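Local coordinates for alcohol dehydrogenase, zinc-containing (Thermotoga maritima, PDB 1VJ0), which probably interconverts alcohols and carbonyl compounds as a zinc-dependent oxidoreductase of the medium-chain dehydrogenase family, at residues 351-356 / 373-378; 277-282 / 304-309; 90-95 / 160-165. All blocks are in the same frame, centred on the assembly; numbering follows the deposited sequence.

Contact 1. Residues 351-356 / 373-378; sequences THRLPL and KVILYP
Lys373 O receives two successive backbone amides, Thr351 N at 3.0 Å and, weakly, His352 N at 3.4 Å, beside the parallel pair of strands of a beta-alpha-beta unit. Strands 352-355 and 374-377 are linked through helix 359-368, and their axes cross at 27°. Bonds then pass back and forth: Ile375 N to His352 O, Leu354 N to Ile375 O (2.9 Å) and Tyr377 N to Leu354 O. Beyond the strand proper, Leu356 N meets Tyr377 O at 2.8 Å, from well above the carbonyl plane. His352, Leu354 and Val374 face the connecting helix; on that side Leu354 CB touches Leu376 CD2 at 3.8 Å.

Arg353 lies with Ile375 on the opposite face. With CG held between the backbone N and the carbonyl carbon (chi1 58°), the Tyr377 ring folds over 351-356. One face covers Leu354 O and takes a CH-pi contact from Pro355 CA, 4.0 Å from the ring centroid. The Arg353 guanidinium turns one face to CD2 of the ring, NH1 3.7 Å from that atom and the planes 27° apart, while NH1 also pairs with Asp171. Lys373 NZ leads away to Val54 O and to a salt bridge with the zinc ligand Glu78. At the phenol end, a water 2.8 Å from Tyr377 OH donates to Arg353 O.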
loop_
_atom_site.group_PDB
_atom_site.type_symbol
_atom_site.label_atom_id
_atom_site.label_comp_id
_atom_site.label_asym_id
_atom_site.label_seq_id
_atom_site.Cartn_x
_atom_site.Cartn_y
_atom_site.Cartn_z
ATOM N N THR A 351 -7.766 28.256 24.554
ATOM C CA THR A 351 -7.328 29.379 25.356
ATOM C C THR A 351 -8.453 30.237 25.829
ATOM O O THR A 351 -8.265 30.979 26.802
ATOM C CB THR A 351 -6.337 30.269 24.603
ATOM O OG1 THR A 351 -6.838 30.577 23.307
ATOM C CG2 THR A 351 -5.010 29.551 24.389
ATOM N N HIS A 352 -9.606 30.156 25.161
ATOM C CA HIS A 352 -10.720 31.047 25.487
ATOM C C HIS A 352 -12.034 30.288 25.318
ATOM O O HIS A 352 -12.201 29.553 24.349
ATOM C CB HIS A 352 -10.734 32.208 24.521
ATOM C CG HIS A 352 -9.561 33.133 24.668
ATOM N ND1 HIS A 352 -8.325 32.862 24.122
ATOM C CD2 HIS A 352 -9.436 34.312 25.322
ATOM C CE1 HIS A 352 -7.488 33.843 24.427
ATOM N NE2 HIS A 352 -8.144 34.748 25.132
ATOM N N ARG A 353 -12.951 30.481 26.244
ATOM C CA ARG A 353 -14.321 29.981 26.111
ATOM C C ARG A 353 -15.257 31.139 26.289
ATOM O O ARG A 353 -15.211 31.803 27.323
ATOM C CB ARG A 353 -14.639 28.931 27.160
ATOM C CG ARG A 353 -13.763 27.713 27.077
ATOM C CD ARG A 353 -14.441 26.384 27.376
ATOM N NE ARG A 353 -15.442 26.506 28.429
ATOM C CZ ARG A 353 -16.733 26.147 28.350
ATOM N NH1 ARG A 353 -17.232 25.602 27.254
ATOM N NH2 ARG A 353 -17.529 26.343 29.411
ATOM N N LEU A 354 -16.068 31.409 25.272
ATOM C CA LEU A 354 -16.974 32.560 25.286
ATOM C C LEU A 354 -18.397 32.111 25.108
ATOM O O LEU A 354 -18.610 31.084 24.511
ATOM C CB LEU A 354 -16.633 33.540 24.168
ATOM C CG LEU A 354 -15.549 34.568 24.497
ATOM C CD1 LEU A 354 -14.279 33.949 24.976
ATOM C CD2 LEU A 354 -15.267 35.384 23.254
ATOM N N PRO A 355 -19.350 32.895 25.607
ATOM C CA PRO A 355 -20.767 32.697 25.311
ATOM C C PRO A 355 -21.053 32.871 23.835
ATOM O O PRO A 355 -20.436 33.721 23.177
ATOM C CB PRO A 355 -21.475 33.811 26.086
ATOM C CG PRO A 355 -20.518 34.420 26.936
ATOM C CD PRO A 355 -19.129 34.065 26.469
ATOM N N LEU A 356 -22.021 32.114 23.316
ATOM C CA LEU A 356 -22.387 32.250 21.869
ATOM C C LEU A 356 -22.629 33.691 21.440
ATOM O O LEU A 356 -22.199 34.111 20.365
ATOM C CB LEU A 356 -23.640 31.415 21.545
ATOM C CG LEU A 356 -24.267 31.594 20.175
ATOM C CD1 LEU A 356 -23.230 31.385 19.063
ATOM C CD2 LEU A 356 -25.466 30.640 20.088
ATOM N N LYS A 373 -7.253 28.931 20.210
ATOM C CA LYS A 373 -8.545 28.378 19.887
ATOM C C LYS A 373 -9.604 28.864 20.873
ATOM O O LYS A 373 -9.404 28.828 22.090
ATOM C CB LYS A 373 -8.482 26.826 19.904
ATOM C CG LYS A 373 -9.666 26.178 19.340
ATOM C CD LYS A 373 -9.562 26.162 17.841
ATOM C CE LYS A 373 -10.852 25.842 17.218
ATOM N NZ LYS A 373 -10.663 26.115 15.786
ATOM N N VAL A 374 -10.716 29.334 20.319
ATOM C CA VAL A 374 -11.902 29.700 21.092
ATOM C C VAL A 374 -13.002 28.683 20.878
ATOM O O VAL A 374 -13.273 28.281 19.744
ATOM C CB VAL A 374 -12.494 31.042 20.653
ATOM C CG1 VAL A 374 -13.704 31.421 21.576
ATOM C CG2 VAL A 374 -11.423 32.140 20.659
ATOM N N ILE A 375 -13.647 28.330 21.975
ATOM C CA ILE A 375 -14.890 27.582 21.993
ATOM C C ILE A 375 -16.073 28.463 22.428
ATOM O O ILE A 375 -15.991 29.228 23.393
ATOM C CB ILE A 375 -14.743 26.387 22.965
ATOM C CG1 ILE A 375 -13.563 25.510 22.536
ATOM C CG2 ILE A 375 -16.040 25.554 23.029
ATOM C CD1 ILE A 375 -13.700 24.806 21.206
ATOM N N LEU A 376 -17.190 28.354 21.708
ATOM C CA LEU A 376 -18.407 29.086 22.067
ATOM C C LEU A 376 -19.367 28.130 22.730
ATOM O O LEU A 376 -19.475 26.952 22.356
ATOM C CB LEU A 376 -19.090 29.701 20.835
ATOM C CG LEU A 376 -18.309 30.796 20.095
ATOM C CD1 LEU A 376 -18.937 31.141 18.764
ATOM C CD2 LEU A 376 -18.179 32.038 20.986
ATOM N N TYR A 377 -20.092 28.640 23.706
ATOM C CA TYR A 377 -21.128 27.851 24.309
ATOM C C TYR A 377 -22.447 28.637 24.346
ATOM O O TYR A 377 -22.491 29.810 24.758
ATOM C CB TYR A 377 -20.710 27.364 25.693
ATOM C CG TYR A 377 -20.377 28.435 26.633
ATOM C CD1 TYR A 377 -21.372 29.080 27.369
ATOM C CD2 TYR A 377 -19.052 28.826 26.826
ATOM C CE1 TYR A 377 -21.054 30.097 28.265
ATOM C CE2 TYR A 377 -18.736 29.829 27.708
ATOM C CZ TYR A 377 -19.723 30.454 28.425
ATOM O OH TYR A 377 -19.354 31.442 29.304
ATOM N N PRO A 378 -23.515 27.995 23.886
ATOM C CA PRO A 378 -24.832 28.565 24.052
ATOM C C PRO A 378 -25.215 28.646 25.539
ATOM O O PRO A 378 -24.660 27.922 26.370
ATOM C CB PRO A 378 -25.732 27.593 23.293
ATOM C CG PRO A 378 -24.783 26.771 22.419
ATOM C CD PRO A 378 -23.558 26.693 23.185
HETATM O O HOH W 1 -17.004 32.975 29.375
#

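Contact 2. Residues 277-282 / 304-309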
loop_
_atom_site.group_PDB
_atom_site.type_symbol
_atom_site.label_atom_id
_atom_site.label_comp_id
_atom_site.label_asym_id
_atom_site.label_seq_id
_atom_site.Cartn_x
_atom_site.Cartn_y
_atom_site.Cartn_z
ATOM N N ASP A 277 1.544 29.100 4.720
ATOM C CA ASP A 277 2.369 29.895 3.844
ATOM C C ASP A 277 3.091 28.989 2.849
ATOM O O ASP A 277 3.838 28.104 3.232
ATOM C CB ASP A 277 3.360 30.618 4.690
ATOM C CG ASP A 277 4.229 31.573 3.899
ATOM O OD1 ASP A 277 4.264 31.572 2.655
ATOM O OD2 ASP A 277 4.922 32.388 4.501
ATOM N N SER A 278 2.868 29.231 1.567
ATOM C CA SER A 278 3.447 28.414 0.501
ATOM C C SER A 278 4.986 28.393 0.600
ATOM O O SER A 278 5.605 27.407 0.244
ATOM C CB SER A 278 3.000 28.917 -0.870
ATOM O OG SER A 278 1.579 28.844 -1.058
ATOM N N ARG A 279 5.584 29.474 1.117
ATOM C CA ARG A 279 7.021 29.589 1.210
ATOM C C ARG A 279 7.632 28.567 2.161
ATOM O O ARG A 279 8.829 28.355 2.103
ATOM C CB ARG A 279 7.436 30.969 1.628
ATOM C CG ARG A 279 7.097 31.998 0.557
ATOM C CD ARG A 279 7.321 33.388 0.967
ATOM N NE ARG A 279 6.372 33.764 1.998
ATOM C CZ ARG A 279 6.396 34.941 2.624
ATOM N NH1 ARG A 279 7.321 35.852 2.321
ATOM N NH2 ARG A 279 5.492 35.218 3.563
ATOM N N ALA A 280 6.834 27.962 3.027
ATOM C CA ALA A 280 7.323 26.881 3.897
ATOM C C ALA A 280 7.998 25.748 3.109
ATOM O O ALA A 280 8.873 25.097 3.623
ATOM C CB ALA A 280 6.190 26.335 4.748
ATOM N N LEU A 281 7.538 25.471 1.879
ATOM C CA LEU A 281 8.106 24.396 1.084
ATOM C C LEU A 281 9.553 24.664 0.754
ATOM O O LEU A 281 10.299 23.725 0.486
ATOM C CB LEU A 281 7.319 24.176 -0.241
ATOM C CG LEU A 281 6.141 23.208 -0.109
ATOM C CD1 LEU A 281 5.140 23.685 0.930
ATOM C CD2 LEU A 281 5.524 23.063 -1.488
ATOM N N LEU A 282 9.947 25.929 0.704
ATOM C CA LEU A 282 11.338 26.257 0.397
ATOM C C LEU A 282 12.278 25.716 1.479
ATOM O O LEU A 282 13.337 25.187 1.157
ATOM C CB LEU A 282 11.577 27.772 0.220
ATOM C CG LEU A 282 10.657 28.539 -0.770
ATOM C CD1 LEU A 282 11.180 29.902 -1.036
ATOM C CD2 LEU A 282 10.451 27.819 -2.054
ATOM N N ASP A 304 0.843 33.620 -4.111
ATOM C CA ASP A 304 1.861 33.695 -5.150
ATOM C C ASP A 304 2.539 32.362 -5.279
ATOM O O ASP A 304 2.689 31.626 -4.305
ATOM C CB ASP A 304 2.935 34.720 -4.841
ATOM C CG ASP A 304 2.385 36.108 -4.726
ATOM O OD1 ASP A 304 1.334 36.407 -5.341
ATOM O OD2 ASP A 304 2.963 36.962 -4.036
ATOM N N PRO A 305 2.922 32.021 -6.487
ATOM C CA PRO A 305 3.708 30.827 -6.711
ATOM C C PRO A 305 5.076 30.920 -6.043
ATOM O O PRO A 305 5.624 32.017 -5.921
ATOM C CB PRO A 305 3.833 30.769 -8.250
ATOM C CG PRO A 305 3.549 32.058 -8.707
ATOM C CD PRO A 305 2.581 32.702 -7.750
ATOM N N VAL A 306 5.607 29.790 -5.612
ATOM C CA VAL A 306 6.946 29.734 -5.015
ATOM C C VAL A 306 7.917 29.120 -6.009
ATOM O O VAL A 306 7.515 28.305 -6.836
ATOM C CB VAL A 306 6.989 28.906 -3.694
ATOM C CG1 VAL A 306 6.118 29.592 -2.637
ATOM C CG2 VAL A 306 6.567 27.482 -3.910
ATOM N N PRO A 307 9.175 29.532 -5.948
ATOM C CA PRO A 307 10.211 29.013 -6.844
ATOM C C PRO A 307 10.597 27.599 -6.438
ATOM O O PRO A 307 11.255 27.387 -5.425
ATOM C CB PRO A 307 11.383 30.012 -6.680
ATOM C CG PRO A 307 11.117 30.740 -5.405
ATOM C CD PRO A 307 9.683 30.582 -5.040
ATOM N N PHE A 308 10.113 26.626 -7.199
ATOM C CA PHE A 308 10.322 25.238 -6.862
ATOM C C PHE A 308 11.434 24.648 -7.681
ATOM O O PHE A 308 11.413 24.737 -8.897
ATOM C CB PHE A 308 9.047 24.465 -7.131
ATOM C CG PHE A 308 9.025 23.114 -6.499
ATOM C CD1 PHE A 308 9.581 22.020 -7.156
ATOM C CD2 PHE A 308 8.415 22.926 -5.285
ATOM C CE1 PHE A 308 9.539 20.771 -6.593
ATOM C CE2 PHE A 308 8.362 21.682 -4.710
ATOM C CZ PHE A 308 8.954 20.576 -5.379
ATOM N N LYS A 309 12.402 24.020 -6.992
ATOM C CA LYS A 309 13.530 23.387 -7.640
ATOM C C LYS A 309 13.212 21.913 -7.932
ATOM O O LYS A 309 13.355 21.040 -7.079
ATOM C CB LYS A 309 14.750 23.453 -6.738
ATOM C CG LYS A 309 15.204 24.852 -6.438
ATOM C CD LYS A 309 16.500 24.858 -5.673
ATOM C CE LYS A 309 16.831 26.338 -5.348
ATOM N NZ LYS A 309 18.077 26.467 -4.533
HETATM O O HOH W 2 1.586 29.040 -3.995
#
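Val306 holds CG1 beside its backbone N (chi1 -64°), which sets that methyl against Ser278, while Leu282, with CG also beside its N (chi1 -52°), passes Val306 in the opposite direction; CD2 is the branch that touches it, CD1 being the one that extends the chain. The contact packs the turn and first residues of helix 280-287, in the Rossmann-type coenzyme domain, against the short strand 306-308. Val306 CG1 lies 3.6 Å from Ser278 CB and equally close to the Ser278 carbonyl carbon, so it rests on the turn backbone as much as on a side chain. Arg279 adds only its aliphatic root, CG standing 4.1 Å from Val306 CG1. One turn further on, Leu282 CD2 comes within 4.0 Å of Val306 CB and 3.5 Å of Pro307 O. No direct hydrogen bond crosses here; the fit is apolar.

Asp277 ties the turn together from its first residue. It begins a type I turn running to Ala280, and its OD1 caps the helix start by accepting from Arg279 N at 2.9 Å, a donor that comes from above the carboxylate plane. The same OD1 offers its syn lone pair to Arg279 NE at 3.1 Å, lying in the guanidinium plane, and NH2 completes the salt bridge with a weak bond to OD2. Arg279 is thus tied back to its own turn at both its amide and its guanidinium.

Across the interface with the second subunit, Val306 and Phe308 pair antiparallel with a strand of that chain, so the sheet continues into it, and Phe308 meets Phe308 of the second subunit. Ser278 OG bonds to Gln303, and it also has a water 2.9 Å away that reaches across to Asp304 O at 2.8 Å.

Contact 3. Residues 90-95 / 160-165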
loop_
_atom_site.group_PDB
_atom_site.type_symbol
_atom_site.label_atom_id
_atom_site.label_comp_id
_atom_site.label_asym_id
_atom_site.label_seq_id
_atom_site.Cartn_x
_atom_site.Cartn_y
_atom_site.Cartn_z
ATOM N N LYS A 90 -32.077 7.120 13.334
ATOM C CA LYS A 90 -30.702 7.416 12.923
ATOM C C LYS A 90 -29.719 6.597 13.736
ATOM O O LYS A 90 -29.780 6.569 14.925
ATOM C CB LYS A 90 -30.381 8.904 13.019
ATOM C CG LYS A 90 -28.926 9.232 12.680
ATOM C CD LYS A 90 -28.570 8.994 11.218
ATOM C CE LYS A 90 -27.119 9.380 10.932
ATOM N NZ LYS A 90 -26.606 9.075 9.494
ATOM N N ARG A 91 -28.859 5.881 13.039
ATOM C CA ARG A 91 -27.801 5.114 13.655
ATOM C C ARG A 91 -26.500 5.837 13.501
ATOM O O ARG A 91 -26.201 6.453 12.446
ATOM C CB ARG A 91 -27.661 3.776 12.965
ATOM C CG ARG A 91 -28.815 2.891 13.261
ATOM C CD ARG A 91 -28.639 1.539 12.703
ATOM N NE ARG A 91 -29.909 0.843 12.745
ATOM C CZ ARG A 91 -30.369 0.140 13.765
ATOM N NH1 ARG A 91 -29.653 -0.014 14.884
ATOM N NH2 ARG A 91 -31.564 -0.444 13.663
ATOM N N ASP A 92 -25.696 5.764 14.544
ATOM C CA ASP A 92 -24.335 6.283 14.431
ATOM C C ASP A 92 -23.474 5.301 13.620
ATOM O O ASP A 92 -23.975 4.238 13.153
ATOM C CB ASP A 92 -23.771 6.623 15.823
ATOM C CG ASP A 92 -23.108 5.484 16.522
ATOM O OD1 ASP A 92 -23.268 4.274 16.150
ATOM O OD2 ASP A 92 -22.378 5.752 17.509
ATOM N N LEU A 93 -22.211 5.656 13.402
ATOM C CA LEU A 93 -21.335 4.832 12.548
ATOM C C LEU A 93 -21.053 3.409 13.071
ATOM O O LEU A 93 -20.628 2.540 12.323
ATOM C CB LEU A 93 -20.036 5.542 12.321
ATOM C CG LEU A 93 -20.121 6.728 11.338
ATOM C CD1 LEU A 93 -19.053 7.774 11.631
ATOM C CD2 LEU A 93 -20.038 6.248 9.881
ATOM N N ASN A 94 -21.275 3.175 14.363
ATOM C CA ASN A 94 -21.121 1.835 14.944
ATOM C C ASN A 94 -22.416 1.051 14.954
ATOM O O ASN A 94 -22.443 -0.109 15.416
ATOM C CB ASN A 94 -20.541 1.919 16.355
ATOM C CG ASN A 94 -19.105 2.398 16.360
ATOM O OD1 ASN A 94 -18.278 1.973 15.517
ATOM N ND2 ASN A 94 -18.788 3.311 17.278
ATOM N N GLY A 95 -23.485 1.665 14.436
ATOM C CA GLY A 95 -24.759 1.024 14.317
ATOM C C GLY A 95 -25.709 1.317 15.452
ATOM O O GLY A 95 -26.786 0.711 15.523
ATOM N N ASP A 160 -22.748 11.663 8.979
ATOM C CA ASP A 160 -22.030 10.670 9.781
ATOM C C ASP A 160 -21.864 11.150 11.212
ATOM O O ASP A 160 -21.262 12.184 11.503
ATOM C CB ASP A 160 -20.698 10.323 9.132
ATOM C CG ASP A 160 -20.884 9.780 7.702
ATOM O OD1 ASP A 160 -21.785 8.954 7.454
ATOM O OD2 ASP A 160 -20.216 10.187 6.760
ATOM N N VAL A 161 -22.412 10.339 12.120
ATOM C CA VAL A 161 -22.474 10.669 13.520
ATOM C C VAL A 161 -21.760 9.590 14.321
ATOM O O VAL A 161 -21.761 8.384 13.973
ATOM C CB VAL A 161 -23.960 10.766 13.959
ATOM C CG1 VAL A 161 -24.062 11.116 15.425
ATOM C CG2 VAL A 161 -24.712 11.805 13.087
ATOM N N LEU A 162 -21.198 10.022 15.447
ATOM C CA LEU A 162 -20.642 9.125 16.442
ATOM C C LEU A 162 -21.146 9.572 17.837
ATOM O O LEU A 162 -20.970 10.716 18.193
ATOM C CB LEU A 162 -19.134 9.260 16.390
ATOM C CG LEU A 162 -18.198 8.144 16.799
ATOM C CD1 LEU A 162 -18.554 6.835 16.086
ATOM C CD2 LEU A 162 -16.727 8.526 16.498
ATOM N N LYS A 163 -21.788 8.649 18.558
ATOM C CA LYS A 163 -22.158 8.783 19.947
ATOM C C LYS A 163 -20.904 8.803 20.795
ATOM O O LYS A 163 -19.988 7.997 20.574
ATOM C CB LYS A 163 -22.937 7.567 20.439
ATOM C CG LYS A 163 -24.389 7.677 20.404
ATOM C CD LYS A 163 -25.055 6.349 20.799
ATOM C CE LYS A 163 -25.153 6.219 22.303
ATOM N NZ LYS A 163 -25.814 4.885 22.622
ATOM N N VAL A 164 -20.901 9.694 21.782
ATOM C CA VAL A 164 -19.822 9.788 22.744
ATOM C C VAL A 164 -20.430 9.717 24.128
ATOM O O VAL A 164 -21.658 9.591 24.286
ATOM C CB VAL A 164 -18.971 11.065 22.552
ATOM C CG1 VAL A 164 -18.260 11.064 21.218
ATOM C CG2 VAL A 164 -19.816 12.338 22.740
ATOM N N SER A 165 -19.596 9.755 25.166
ATOM C CA SER A 165 -20.093 9.652 26.530
ATOM C C SER A 165 -19.819 10.903 27.349
ATOM O O SER A 165 -19.138 11.823 26.898
ATOM C CB SER A 165 -19.433 8.488 27.221
ATOM O OG SER A 165 -18.143 8.864 27.658
HETATM O O HOH W 3 -23.996 7.926 11.345
#
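In the GroES-like domain, the loop between strands 78-86 and 103-106 carries an Asx turn and a type I turn, both starting at Asp92, and it docks through them onto strand 161-164. Leu93 N gives its proton to Val161 O at 2.8 Å, almost head-on to the carbonyl. Two residues along the strand, Lys163 N donates to Asp92 OD2 at 3.1 Å in a nearly straight bond (167°) that uses the anti lone pair. Loop and strand therefore exchange one bond in each direction, although the touching parts run 75° apart and do not form a regular strand pair.

The Asp92 carboxylate reaches both ways because its CG stands between the backbone N and the carbonyl carbon (chi1 87°). While OD2 looks to the strand, OD1 takes Asn94 N at 2.9 Å from above the carboxylate plane, with Glu96 N as a further donor. Asp92 CB itself lies 3.3 Å from Val161 O.

Leu93 spreads over the residue leading into the strand, CD1 lying 3.9 Å from Asp160 CB. Asn94 lays ND2 on Leu162 CD1 at 3.7 Å, and its OD1 accepts from Arg266 of the fourth subunit. Nearby, a water joins the two backbones, donating to Arg91 O at 2.9 Å and accepting from Val161 N.

Strand 161-164 pairs antiparallel with strand 103-106 along its opposite edge, through Leu162 with Val105 and Val164 with Leu103. Leu93 and Leu162 also pack on helix 329-340, where Thr329 bonds to Asp160; Lys119 of the third subunit forms a salt bridge with the same carboxylate. Val164 leans against helix 170-188.

How the contacts relate
Along the chain the order is contact 3, contact 2, contact 1, each closing before the next opens. Contacts 1 and 3 both reach the mixed sheet of the GroES-like part, with centres 25 Å apart: the C-terminal strand 374-377 returns there to join strand 45-54, close to the zinc bound by Cys55, His77, Glu78 and Cys178. Contact 2 belongs to the Rossmann-type part, its centre about 35 Å from that of contact 1 and about 41 Å from that of contact 3, which lies across the chain's centre from it. None of the three touch. Contacts 2 and 3 both meet other subunits, whereas contact 1 stays within its own chain, pairing the last two strands.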